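Local atomic coordinates of stringent starvation protein A homolog (Haemophilus influenzae, PDB entry 3LYK), a protein that probably forms an equimolar complex with the RNA polymerase holoenzyme but not with the core enzyme, and belongs to the glutathione S-transferase superfamily. Residues Glu44-Leu49 with Gly53-Leu58; Asn67-Met72 with Asp154-Pro159; Pro108-Ala113 with Lys165-Glu170. All coordinates share one frame; numbering follows the deposited sequence.

The three contacts step from the thioredoxin-like N-terminal domain into the helical C-terminal domain of a GST fold. Interaction 1 comes first along the chain and closes before the others open; it packs helix 44-49 against the loop leading into strand 57-60. Interaction 2, near the middle of the subunit, joins helix 68-78 of the N-terminal domain to helix 152-165 of the C-terminal one. Its centre lies about 18 Å from that of each of the others, and it touches interaction 1 through P56, S68 and I71. Interaction 3 lies within the C-terminal domain, its segments alternating with those of interaction 2; helix 152-165 serves the domain interface with its first half and ends in the turn of interaction 3.

Interaction 1 of 3, residues Glu44-Leu49 with Gly53-Leu58; sequences EDLMEL and GTVPTL
M47 and G53 bring the two backbones closest, 5.4 Å from CA to CA, where the short helix 44-49 lies beside an irregular loop that becomes strand only at T57. G53 turns this loop with a positive phi of 60°, a conformation that suits a residue without a side chain, and its bare CA lets a neighbour come in close. That neighbour is M47, modelled as selenomethionine: its flexible chain starts away from the loop, then bends at both chi2 and chi3 so that SE comes back to 3.7 Å from G53 CA.

L46 carries most of the contact. With CG anti to the backbone N (chi1 175°), its two methyls reach different parts of the loop. CD1 rests on T57, 3.6 Å from OG1 and 3.7 Å from CB, whereas CD2 meets CG1 of V55 at 3.9 Å, the two side chains crossing nearly at a right angle. F10 of strand 3-11 touches both L46 and V55 and extends this apolar cluster towards the sheet.

Between V55 and T57 the chain passes through the cis peptide bond before P56, the cis-proline characteristic of the thioredoxin-like domain of GSTs, placed just ahead of the strand that runs antiparallel to strand 3-11. The loop is braced from within, since T57 OG1 donates to T54 O over 2.7 Å, approaching 27° out of the carbonyl plane. The same hydroxyl accepts from N50 ND2, which also bonds T54 OG1, so the buried threonine has its polar atom matched on two counts while the methyl of the leucine lies against the whole side chain. T57 also packs on V64 and F66 of the neighbouring strand 63-66.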
ATOM      1  N   GLU B  44     -15.383 -21.923  -2.780  1.00 25.39           N
ATOM      2  CA  GLU B  44     -15.093 -21.866  -4.229  1.00 27.87           C
ATOM      3  C   GLU B  44     -15.569 -20.543  -4.842  1.00 28.41           C
ATOM      4  O   GLU B  44     -14.947 -20.055  -5.737  1.00 28.13           O
ATOM      5  CB  GLU B  44     -15.695 -23.034  -4.995  1.00 28.07           C
ATOM      6  CG  GLU B  44     -14.875 -24.327  -4.849  1.00 31.51           C
ATOM      7  CD  GLU B  44     -15.668 -25.565  -5.261  1.00 36.19           C
ATOM      8  OE1 GLU B  44     -16.915 -25.557  -5.112  1.00 38.01           O
ATOM      9  OE2 GLU B  44     -15.039 -26.539  -5.734  1.00 39.68           O
ATOM     10  N   ASP B  45     -16.637 -19.948  -4.329  1.00 29.43           N
ATOM     11  CA  ASP B  45     -17.050 -18.675  -4.913  1.00 31.92           C
ATOM     12  C   ASP B  45     -16.043 -17.518  -4.637  1.00 30.75           C
ATOM     13  O   ASP B  45     -15.882 -16.661  -5.493  1.00 32.06           O
ATOM     14  CB  ASP B  45     -18.507 -18.327  -4.576  1.00 32.46           C
ATOM     15  CG  ASP B  45     -18.710 -18.091  -3.097  1.00 39.75           C
ATOM     16  OD1 ASP B  45     -17.713 -18.223  -2.348  1.00 45.54           O
ATOM     17  OD2 ASP B  45     -19.858 -17.792  -2.658  1.00 46.94           O
ATOM     18  N   LEU B  46     -15.355 -17.517  -3.483  1.00 29.20           N
ATOM     19  CA  LEU B  46     -14.235 -16.602  -3.270  1.00 28.47           C
ATOM     20  C   LEU B  46     -13.106 -16.858  -4.275  1.00 29.20           C
ATOM     21  O   LEU B  46     -12.567 -15.894  -4.849  1.00 27.19           O
ATOM     22  CB  LEU B  46     -13.671 -16.640  -1.836  1.00 27.12           C
ATOM     23  CG  LEU B  46     -12.414 -15.780  -1.573  1.00 26.20           C
ATOM     24  CD1 LEU B  46     -12.697 -14.292  -1.806  1.00 20.95           C
ATOM     25  CD2 LEU B  46     -11.838 -15.988  -0.194  1.00 23.14           C
HETATM   26  N   MSE B  47     -12.725 -18.131  -4.460  1.00 30.31           N
HETATM   27  CA  MSE B  47     -11.680 -18.497  -5.452  1.00 32.85           C
HETATM   28  C   MSE B  47     -11.985 -18.033  -6.898  1.00 32.85           C
HETATM   29  O   MSE B  47     -11.095 -17.602  -7.595  1.00 33.26           O
HETATM   30  CB  MSE B  47     -11.409 -20.011  -5.458  1.00 34.15           C
HETATM   31  CG  MSE B  47     -11.095 -20.579  -4.085  1.00 36.20           C
HETATM   32 SE   MSE B  47      -9.619 -19.657  -3.191  1.00 46.43          SE
HETATM   33  CE  MSE B  47      -8.231 -19.635  -4.612  1.00 38.15           C
ATOM     34  N   GLU B  48     -13.241 -18.154  -7.304  1.00 33.75           N
ATOM     35  CA  GLU B  48     -13.773 -17.681  -8.572  1.00 35.46           C
ATOM     36  C   GLU B  48     -13.569 -16.153  -8.749  1.00 35.07           C
ATOM     37  O   GLU B  48     -13.195 -15.695  -9.828  1.00 35.67           O
ATOM     38  CB  GLU B  48     -15.267 -17.960  -8.568  1.00 36.26           C
ATOM     39  CG  GLU B  48     -15.833 -18.688  -9.764  1.00 43.49           C
ATOM     40  CD  GLU B  48     -17.035 -19.582  -9.364  1.00 51.66           C
ATOM     41  OE1 GLU B  48     -16.935 -20.834  -9.531  1.00 56.04           O
ATOM     42  OE2 GLU B  48     -18.062 -19.045  -8.846  1.00 52.68           O
ATOM     43  N   LEU B  49     -13.800 -15.388  -7.682  1.00 33.47           N
ATOM     44  CA  LEU B  49     -13.782 -13.933  -7.730  1.00 31.87           C
ATOM     45  C   LEU B  49     -12.388 -13.371  -7.455  1.00 31.19           C
ATOM     46  O   LEU B  49     -12.006 -12.371  -8.046  1.00 30.01           O
ATOM     47  CB  LEU B  49     -14.815 -13.350  -6.755  1.00 31.84           C
ATOM     48  CG  LEU B  49     -16.290 -13.697  -7.011  1.00 33.43           C
ATOM     49  CD1 LEU B  49     -17.173 -13.462  -5.792  1.00 34.43           C
ATOM     50  CD2 LEU B  49     -16.863 -12.951  -8.219  1.00 35.79           C
ATOM     51  N   GLY B  53      -7.153 -15.904  -3.328  1.00 28.48           N
ATOM     52  CA  GLY B  53      -7.843 -16.514  -2.190  1.00 27.65           C
ATOM     53  C   GLY B  53      -7.540 -15.864  -0.858  1.00 26.74           C
ATOM     54  O   GLY B  53      -7.297 -16.555   0.109  1.00 26.14           O
ATOM     55  N   THR B  54      -7.522 -14.532  -0.810  1.00 25.03           N
ATOM     56  CA  THR B  54      -7.201 -13.819   0.447  1.00 24.24           C
ATOM     57  C   THR B  54      -8.468 -13.118   0.978  1.00 22.69           C
ATOM     58  O   THR B  54      -9.438 -12.880   0.234  1.00 21.29           O
ATOM     59  CB  THR B  54      -6.135 -12.724   0.220  1.00 24.68           C
ATOM     60  OG1 THR B  54      -6.599 -11.876  -0.827  1.00 25.63           O
ATOM     61  CG2 THR B  54      -4.747 -13.339  -0.165  1.00 25.40           C
ATOM     62  N   VAL B  55      -8.457 -12.785   2.261  1.00 22.61           N
ATOM     63  CA  VAL B  55      -9.509 -11.956   2.799  1.00 22.65           C
ATOM     64  C   VAL B  55      -8.826 -10.821   3.528  1.00 22.68           C
ATOM     65  O   VAL B  55      -7.706 -10.976   3.974  1.00 23.47           O
ATOM     66  CB  VAL B  55     -10.471 -12.744   3.767  1.00 23.29           C
ATOM     67  CG1 VAL B  55     -11.364 -13.711   2.957  1.00 23.34           C
ATOM     68  CG2 VAL B  55      -9.696 -13.483   4.851  1.00 23.16           C
ATOM     69  N   PRO B  56      -9.503  -9.669   3.669  1.00 21.82           N
ATOM     70  CA  PRO B  56     -10.853  -9.341   3.172  1.00 21.27           C
ATOM     71  C   PRO B  56     -10.888  -9.193   1.644  1.00 20.66           C
ATOM     72  O   PRO B  56      -9.945  -8.658   1.051  1.00 19.23           O
ATOM     73  CB  PRO B  56     -11.141  -7.988   3.834  1.00 21.13           C
ATOM     74  CG  PRO B  56      -9.767  -7.421   4.080  1.00 21.56           C
ATOM     75  CD  PRO B  56      -8.920  -8.585   4.468  1.00 20.62           C
ATOM     76  N   THR B  57     -11.989  -9.639   1.046  1.00 19.75           N
ATOM     77  CA  THR B  57     -12.311  -9.389  -0.339  1.00 19.45           C
ATOM     78  C   THR B  57     -13.721  -8.779  -0.354  1.00 20.60           C
ATOM     79  O   THR B  57     -14.661  -9.355   0.244  1.00 20.11           O
ATOM     80  CB  THR B  57     -12.303 -10.696  -1.154  1.00 19.35           C
ATOM     81  OG1 THR B  57     -10.970 -11.189  -1.245  1.00 19.07           O
ATOM     82  CG2 THR B  57     -12.817 -10.475  -2.535  1.00 19.11           C
ATOM     83  N   LEU B  58     -13.846  -7.591  -0.963  1.00 20.22           N
ATOM     84  CA  LEU B  58     -15.106  -6.852  -1.038  1.00 21.22           C
ATOM     85  C   LEU B  58     -15.572  -6.976  -2.455  1.00 22.84           C
ATOM     86  O   LEU B  58     -14.772  -6.760  -3.365  1.00 23.46           O
ATOM     87  CB  LEU B  58     -14.921  -5.359  -0.699  1.00 20.62           C
ATOM     88  CG  LEU B  58     -16.181  -4.484  -0.759  1.00 21.79           C
ATOM     89  CD1 LEU B  58     -17.089  -4.927   0.401  1.00 22.50           C
ATOM     90  CD2 LEU B  58     -15.759  -2.995  -0.622  1.00 20.28           C
TER

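Interaction 2 of 3, residues Asn67-Met72 with Asp154-Pro159; sequences NSRIIM and DCYVAP
R69 and M72 meet Y156 between helices 68-72 and 154-159, whose axes come no nearer than 12.8 Å and run at 130° to each other, so that long side chains must fill the gap.

The tyrosine does much of this. The end of its phenol reaches the other helix, where OH lies 3.6 Å from R69 CB, at the root of the arginine chain; the rest of that chain leads away. M72, a selenomethionine, is extended as far as SE and bends at chi3 (-83°), which brings its methyl obliquely to the ring: CE is 3.7 Å from Y156 CE1. SE itself sits 5.5 Å from the ring centroid and 54° off the normal, an oblique Met-aromatic contact. SE also meets CB of C155, loosely, at 4.4 Å, where a small residue leaves room for the bulky atom.

N67 sets the start of its helix as N-cap. With chi1 at -176°, its side chain is placed for OD1 to accept from I70 N over 3.0 Å, in the carbonyl plane. In the first turn of helix 152-165, D154 accepts from G151 N, F145 N and Y182 OH.

This is the interface between the thioredoxin-like and all-helical domains of a GST fold. Q20 of helix 16-27 touches both M72 and Y156, and M99, I102 and E103 of helix 89-115 cover the tyrosine further, while I70 packs on L97 of the second subunit, taking helix 68-78 to the dimer interface.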
ATOM      1  N   ASN B  67      -7.044  -6.683  -0.479  1.00 22.63           N
ATOM      2  CA  ASN B  67      -6.163  -5.756   0.239  1.00 21.73           C
ATOM      3  C   ASN B  67      -6.945  -4.690   0.990  1.00 21.11           C
ATOM      4  O   ASN B  67      -7.662  -3.866   0.395  1.00 20.15           O
ATOM      5  CB  ASN B  67      -5.094  -5.109  -0.681  1.00 21.88           C
ATOM      6  CG  ASN B  67      -4.141  -4.233   0.079  1.00 23.36           C
ATOM      7  OD1 ASN B  67      -4.472  -3.100   0.421  1.00 26.56           O
ATOM      8  ND2 ASN B  67      -2.945  -4.750   0.367  1.00 23.22           N
ATOM      9  N   SER B  68      -6.767  -4.673   2.308  1.00 21.06           N
ATOM     10  CA  SER B  68      -7.622  -3.854   3.148  1.00 21.19           C
ATOM     11  C   SER B  68      -7.330  -2.368   2.940  1.00 19.86           C
ATOM     12  O   SER B  68      -8.245  -1.563   2.974  1.00 17.86           O
ATOM     13  CB  SER B  68      -7.523  -4.262   4.611  1.00 20.65           C
ATOM     14  OG  SER B  68      -6.248  -3.962   5.099  1.00 24.76           O
ATOM     15  N   ARG B  69      -6.066  -2.002   2.692  1.00 18.90           N
ATOM     16  CA  ARG B  69      -5.754  -0.566   2.437  1.00 18.64           C
ATOM     17  C   ARG B  69      -6.478  -0.071   1.163  1.00 17.49           C
ATOM     18  O   ARG B  69      -7.071   0.987   1.148  1.00 18.54           O
ATOM     19  CB  ARG B  69      -4.222  -0.335   2.379  1.00 18.89           C
ATOM     20  CG  ARG B  69      -3.790   0.952   1.699  1.00 24.53           C
ATOM     21  CD  ARG B  69      -2.238   0.944   1.408  1.00 26.77           C
ATOM     22  NE  ARG B  69      -1.822  -0.152   0.516  1.00 29.36           N
ATOM     23  CZ  ARG B  69      -1.839  -0.113  -0.821  1.00 28.40           C
ATOM     24  NH1 ARG B  69      -2.279   0.956  -1.459  1.00 30.57           N
ATOM     25  NH2 ARG B  69      -1.424  -1.151  -1.533  1.00 28.02           N
ATOM     26  N   ILE B  70      -6.470  -0.860   0.118  1.00 16.99           N
ATOM     27  CA  ILE B  70      -7.146  -0.479  -1.108  1.00 17.57           C
ATOM     28  C   ILE B  70      -8.651  -0.405  -0.892  1.00 17.76           C
ATOM     29  O   ILE B  70      -9.332   0.507  -1.386  1.00 16.46           O
ATOM     30  CB  ILE B  70      -6.837  -1.465  -2.239  1.00 17.52           C
ATOM     31  CG1 ILE B  70      -5.347  -1.345  -2.609  1.00 18.21           C
ATOM     32  CG2 ILE B  70      -7.714  -1.182  -3.484  1.00 17.42           C
ATOM     33  CD1 ILE B  70      -4.962  -2.190  -3.788  1.00 18.38           C
ATOM     34  N   ILE B  71      -9.186  -1.397  -0.183  1.00 17.89           N
ATOM     35  CA  ILE B  71     -10.615  -1.360   0.177  1.00 16.37           C
ATOM     36  C   ILE B  71     -11.015  -0.119   0.979  1.00 15.11           C
ATOM     37  O   ILE B  71     -12.014   0.547   0.671  1.00 16.20           O
ATOM     38  CB  ILE B  71     -11.024  -2.672   0.910  1.00 16.80           C
ATOM     39  CG1 ILE B  71     -11.081  -3.805  -0.127  1.00 16.59           C
ATOM     40  CG2 ILE B  71     -12.407  -2.504   1.654  1.00 14.62           C
ATOM     41  CD1 ILE B  71     -11.119  -5.210   0.525  1.00 18.97           C
HETATM   42  N   MSE B  72     -10.248   0.190   2.002  1.00 15.39           N
HETATM   43  CA  MSE B  72     -10.572   1.316   2.873  1.00 17.51           C
HETATM   44  C   MSE B  72     -10.519   2.644   2.173  1.00 17.78           C
HETATM   45  O   MSE B  72     -11.387   3.513   2.395  1.00 17.60           O
HETATM   46  CB  MSE B  72      -9.666   1.332   4.123  1.00 16.29           C
HETATM   47  CG  MSE B  72      -9.997   0.129   5.074  1.00 20.75           C
HETATM   48 SE   MSE B  72      -8.894   0.314   6.695  1.00 31.52          SE
HETATM   49  CE  MSE B  72      -7.365  -0.487   5.919  1.00 23.55           C
ATOM     50  N   ASP B 154      -6.645   5.297  13.111  1.00 20.25           N
ATOM     51  CA  ASP B 154      -7.325   4.657  14.256  1.00 21.06           C
ATOM     52  C   ASP B 154      -7.905   3.292  13.868  1.00 21.76           C
ATOM     53  O   ASP B 154      -7.941   2.383  14.697  1.00 21.86           O
ATOM     54  CB  ASP B 154      -8.406   5.593  14.794  1.00 20.36           C
ATOM     55  CG  ASP B 154      -7.839   6.940  15.167  1.00 22.42           C
ATOM     56  OD1 ASP B 154      -7.068   7.010  16.155  1.00 22.11           O
ATOM     57  OD2 ASP B 154      -8.099   7.927  14.423  1.00 27.14           O
ATOM     58  N   CYS B 155      -8.300   3.133  12.595  1.00 21.33           N
ATOM     59  CA  CYS B 155      -8.722   1.839  12.090  1.00 21.56           C
ATOM     60  C   CYS B 155      -7.565   0.846  12.040  1.00 21.19           C
ATOM     61  O   CYS B 155      -7.807  -0.355  11.945  1.00 20.81           O
ATOM     62  CB  CYS B 155      -9.400   1.960  10.725  1.00 20.84           C
ATOM     63  SG  CYS B 155     -10.885   3.011  10.825  1.00 24.62           S
ATOM     64  N   TYR B 156      -6.320   1.335  12.097  1.00 21.43           N
ATOM     65  CA  TYR B 156      -5.181   0.423  12.229  1.00 22.06           C
ATOM     66  C   TYR B 156      -4.860   0.181  13.715  1.00 21.69           C
ATOM     67  O   TYR B 156      -4.517  -0.922  14.094  1.00 21.97           O
ATOM     68  CB  TYR B 156      -3.896   0.970  11.529  1.00 22.24           C
ATOM     69  CG  TYR B 156      -3.814   0.688  10.035  1.00 24.22           C
ATOM     70  CD1 TYR B 156      -4.687   1.322   9.145  1.00 23.45           C
ATOM     71  CD2 TYR B 156      -2.865  -0.199   9.514  1.00 25.23           C
ATOM     72  CE1 TYR B 156      -4.644   1.074   7.785  1.00 25.64           C
ATOM     73  CE2 TYR B 156      -2.809  -0.458   8.108  1.00 26.08           C
ATOM     74  CZ  TYR B 156      -3.702   0.190   7.271  1.00 25.41           C
ATOM     75  OH  TYR B 156      -3.704  -0.017   5.913  1.00 25.78           O
ATOM     76  N   VAL B 157      -4.897   1.228  14.533  1.00 21.37           N
ATOM     77  CA  VAL B 157      -4.502   1.087  15.931  1.00 22.36           C
ATOM     78  C   VAL B 157      -5.567   0.320  16.771  1.00 22.93           C
ATOM     79  O   VAL B 157      -5.213  -0.611  17.511  1.00 24.30           O
ATOM     80  CB  VAL B 157      -4.132   2.466  16.564  1.00 22.69           C
ATOM     81  CG1 VAL B 157      -3.713   2.308  18.010  1.00 19.71           C
ATOM     82  CG2 VAL B 157      -2.956   3.144  15.755  1.00 22.68           C
ATOM     83  N   ALA B 158      -6.849   0.690  16.648  1.00 21.82           N
ATOM     84  CA  ALA B 158      -7.907   0.074  17.477  1.00 21.65           C
ATOM     85  C   ALA B 158      -8.009  -1.471  17.379  1.00 21.47           C
ATOM     86  O   ALA B 158      -8.101  -2.113  18.395  1.00 21.43           O
ATOM     87  CB  ALA B 158      -9.301   0.755  17.266  1.00 20.46           C
ATOM     88  N   PRO B 159      -7.959  -2.064  16.156  1.00 21.09           N
ATOM     89  CA  PRO B 159      -8.008  -3.508  16.090  1.00 20.70           C
ATOM     90  C   PRO B 159      -6.834  -4.147  16.824  1.00 21.03           C
ATOM     91  O   PRO B 159      -6.962  -5.266  17.339  1.00 20.70           O
ATOM     92  CB  PRO B 159      -7.911  -3.790  14.577  1.00 21.01           C
ATOM     93  CG  PRO B 159      -8.616  -2.638  13.985  1.00 19.55           C
ATOM     94  CD  PRO B 159      -8.078  -1.474  14.809  1.00 21.50           C
TER

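Interaction 3 of 3, residues Pro108-Ala113 with Lys165-Glu170; sequences PTLAKA and KHLGVE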
ATOM      1  N   PRO B 108       3.502  -7.539  12.850  1.00 27.03           N
ATOM      2  CA  PRO B 108       4.164  -8.864  12.918  1.00 27.47           C
ATOM      3  C   PRO B 108       4.413  -9.328  14.340  1.00 27.91           C
ATOM      4  O   PRO B 108       4.345 -10.512  14.588  1.00 28.60           O
ATOM      5  CB  PRO B 108       5.517  -8.645  12.196  1.00 27.77           C
ATOM      6  CG  PRO B 108       5.239  -7.472  11.234  1.00 28.02           C
ATOM      7  CD  PRO B 108       4.273  -6.582  12.011  1.00 26.48           C
ATOM      8  N   THR B 109       4.692  -8.402  15.244  1.00 28.72           N
ATOM      9  CA  THR B 109       4.862  -8.699  16.660  1.00 30.12           C
ATOM     10  C   THR B 109       3.536  -9.225  17.260  1.00 30.50           C
ATOM     11  O   THR B 109       3.520 -10.217  18.006  1.00 30.47           O
ATOM     12  CB  THR B 109       5.349  -7.463  17.414  1.00 30.41           C
ATOM     13  OG1 THR B 109       6.460  -6.915  16.720  1.00 32.47           O
ATOM     14  CG2 THR B 109       5.789  -7.793  18.879  1.00 30.77           C
ATOM     15  N   LEU B 110       2.427  -8.592  16.890  1.00 30.25           N
ATOM     16  CA  LEU B 110       1.108  -9.077  17.289  1.00 29.65           C
ATOM     17  C   LEU B 110       0.874 -10.481  16.786  1.00 30.30           C
ATOM     18  O   LEU B 110       0.393 -11.315  17.533  1.00 29.60           O
ATOM     19  CB  LEU B 110      -0.020  -8.122  16.816  1.00 28.93           C
ATOM     20  CG  LEU B 110      -1.456  -8.518  17.179  1.00 26.94           C
ATOM     21  CD1 LEU B 110      -1.638  -8.589  18.717  1.00 24.82           C
ATOM     22  CD2 LEU B 110      -2.488  -7.578  16.495  1.00 23.15           C
ATOM     23  N   ALA B 111       1.211 -10.757  15.525  1.00 31.29           N
ATOM     24  CA  ALA B 111       1.047 -12.110  14.992  1.00 33.28           C
ATOM     25  C   ALA B 111       1.901 -13.165  15.756  1.00 35.02           C
ATOM     26  O   ALA B 111       1.462 -14.292  15.970  1.00 34.98           O
ATOM     27  CB  ALA B 111       1.361 -12.159  13.522  1.00 32.37           C
ATOM     28  N   LYS B 112       3.121 -12.783  16.112  1.00 37.23           N
ATOM     29  CA  LYS B 112       4.031 -13.612  16.924  1.00 39.95           C
ATOM     30  C   LYS B 112       3.342 -13.895  18.273  1.00 41.01           C
ATOM     31  O   LYS B 112       3.337 -15.041  18.764  1.00 41.20           O
ATOM     32  CB  LYS B 112       5.329 -12.821  17.136  1.00 39.64           C
ATOM     33  CG  LYS B 112       6.576 -13.605  17.540  1.00 44.47           C
ATOM     34  CD  LYS B 112       7.763 -12.646  17.807  1.00 47.41           C
ATOM     35  CE  LYS B 112       8.529 -12.996  19.090  1.00 48.47           C
ATOM     36  NZ  LYS B 112       9.132 -11.747  19.676  1.00 48.37           N
ATOM     37  N   ALA B 113       2.738 -12.849  18.851  1.00 41.74           N
ATOM     38  CA  ALA B 113       2.057 -12.949  20.148  1.00 42.82           C
ATOM     39  C   ALA B 113       0.855 -13.876  20.123  1.00 43.69           C
ATOM     40  O   ALA B 113       0.464 -14.390  21.143  1.00 43.75           O
ATOM     41  CB  ALA B 113       1.662 -11.566  20.685  1.00 42.60           C
ATOM     42  N   LYS B 165      -5.798  -6.356  24.345  1.00 28.24           N
ATOM     43  CA  LYS B 165      -6.702  -6.496  25.489  1.00 30.35           C
ATOM     44  C   LYS B 165      -7.123  -7.984  25.689  1.00 30.86           C
ATOM     45  O   LYS B 165      -7.022  -8.492  26.790  1.00 30.79           O
ATOM     46  CB  LYS B 165      -7.928  -5.583  25.388  1.00 29.87           C
ATOM     47  CG  LYS B 165      -8.758  -5.491  26.697  1.00 33.78           C
ATOM     48  CD  LYS B 165      -9.916  -4.475  26.596  1.00 38.19           C
ATOM     49  CE  LYS B 165     -10.686  -4.347  27.934  1.00 41.54           C
ATOM     50  NZ  LYS B 165     -11.503  -5.585  28.221  1.00 41.22           N
ATOM     51  N   HIS B 166      -7.528  -8.665  24.622  1.00 30.83           N
ATOM     52  CA  HIS B 166      -8.019 -10.032  24.721  1.00 32.66           C
ATOM     53  C   HIS B 166      -6.942 -11.086  24.814  1.00 33.71           C
ATOM     54  O   HIS B 166      -7.240 -12.262  24.943  1.00 34.51           O
ATOM     55  CB  HIS B 166      -9.043 -10.335  23.613  1.00 32.27           C
ATOM     56  CG  HIS B 166     -10.278  -9.509  23.763  1.00 34.01           C
ATOM     57  ND1 HIS B 166     -10.327  -8.186  23.372  1.00 33.95           N
ATOM     58  CD2 HIS B 166     -11.443  -9.755  24.411  1.00 35.06           C
ATOM     59  CE1 HIS B 166     -11.499  -7.670  23.715  1.00 34.37           C
ATOM     60  NE2 HIS B 166     -12.201  -8.607  24.332  1.00 36.08           N
ATOM     61  N   LEU B 167      -5.692 -10.654  24.756  1.00 34.33           N
ATOM     62  CA  LEU B 167      -4.584 -11.545  25.014  1.00 35.49           C
ATOM     63  C   LEU B 167      -4.081 -11.361  26.440  1.00 35.86           C
ATOM     64  O   LEU B 167      -3.108 -11.980  26.828  1.00 36.39           O
ATOM     65  CB  LEU B 167      -3.456 -11.330  24.002  1.00 34.20           C
ATOM     66  CG  LEU B 167      -3.730 -11.909  22.621  1.00 34.11           C
ATOM     67  CD1 LEU B 167      -2.699 -11.367  21.584  1.00 35.12           C
ATOM     68  CD2 LEU B 167      -3.701 -13.417  22.663  1.00 34.63           C
ATOM     69  N   GLY B 168      -4.744 -10.504  27.205  1.00 36.65           N
ATOM     70  CA  GLY B 168      -4.416 -10.334  28.621  1.00 38.01           C
ATOM     71  C   GLY B 168      -3.561  -9.136  28.981  1.00 38.73           C
ATOM     72  O   GLY B 168      -3.312  -8.898  30.148  1.00 39.09           O
ATOM     73  N   VAL B 169      -3.103  -8.376  27.991  1.00 38.89           N
ATOM     74  CA  VAL B 169      -2.391  -7.122  28.248  1.00 39.36           C
ATOM     75  C   VAL B 169      -3.244  -6.156  29.076  1.00 40.61           C
ATOM     76  O   VAL B 169      -4.413  -5.939  28.781  1.00 40.70           O
ATOM     77  CB  VAL B 169      -1.974  -6.458  26.905  1.00 38.86           C
ATOM     78  CG1 VAL B 169      -1.283  -5.098  27.132  1.00 38.90           C
ATOM     79  CG2 VAL B 169      -1.067  -7.379  26.185  1.00 37.51           C
ATOM     80  N   GLU B 170      -2.645  -5.580  30.110  1.00 42.49           N
ATOM     81  CA  GLU B 170      -3.298  -4.589  30.981  1.00 44.54           C
ATOM     82  C   GLU B 170      -2.286  -3.470  31.178  1.00 44.71           C
ATOM     83  O   GLU B 170      -1.165  -3.729  31.567  1.00 45.63           O
ATOM     84  CB  GLU B 170      -3.690  -5.230  32.332  1.00 44.98           C
ATOM     85  CG  GLU B 170      -4.814  -6.315  32.214  1.00 48.40           C
ATOM     86  CD  GLU B 170      -5.238  -6.970  33.563  1.00 53.08           C
ATOM     87  OE1 GLU B 170      -4.672  -6.624  34.624  1.00 54.52           O
ATOM     88  OE2 GLU B 170      -6.144  -7.844  33.559  1.00 54.70           O
TER
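L167 meets L110 methyl to methyl, the two CD1 atoms 4.1 Å apart with their side chains aslant to each other. Each comes from its own direction. L110 starts out along the flank of helix 108-113, but with CG anti to the backbone N (chi1 -180°) its branched end comes within reach of the turn. L167 points from its backbone toward the helix, and its CD1 lies against both L110 and A113, which is nearly one helical turn further on. There it lies 4.5 Å from A113 CB and 4.4 Å from A113 O. A small alanine suits this spot, because its methyl lets the leucine lie close to the helix, while L110 gives a longer apolar wall. No hydrogen bond crosses the contact, which is modest, burying 96 Å² in all.

Behind these residues the packing continues: L110 also touches K163 and L164 of helix 152-165, and A113 rests on A124 and L125 of helix 118-134.

What presents L167 is the way its own helix ends. K165 to G168 form a type I turn, with G168 N bonded to K165 O at 3.1 Å, and G168 leaves the helix with a phi of 100°, a conformation suited to glycine. This positive phi, with two bonds back into the last turn, makes a Schellman motif, ending helix 152-165 within the helical C-terminal domain of the GST fold.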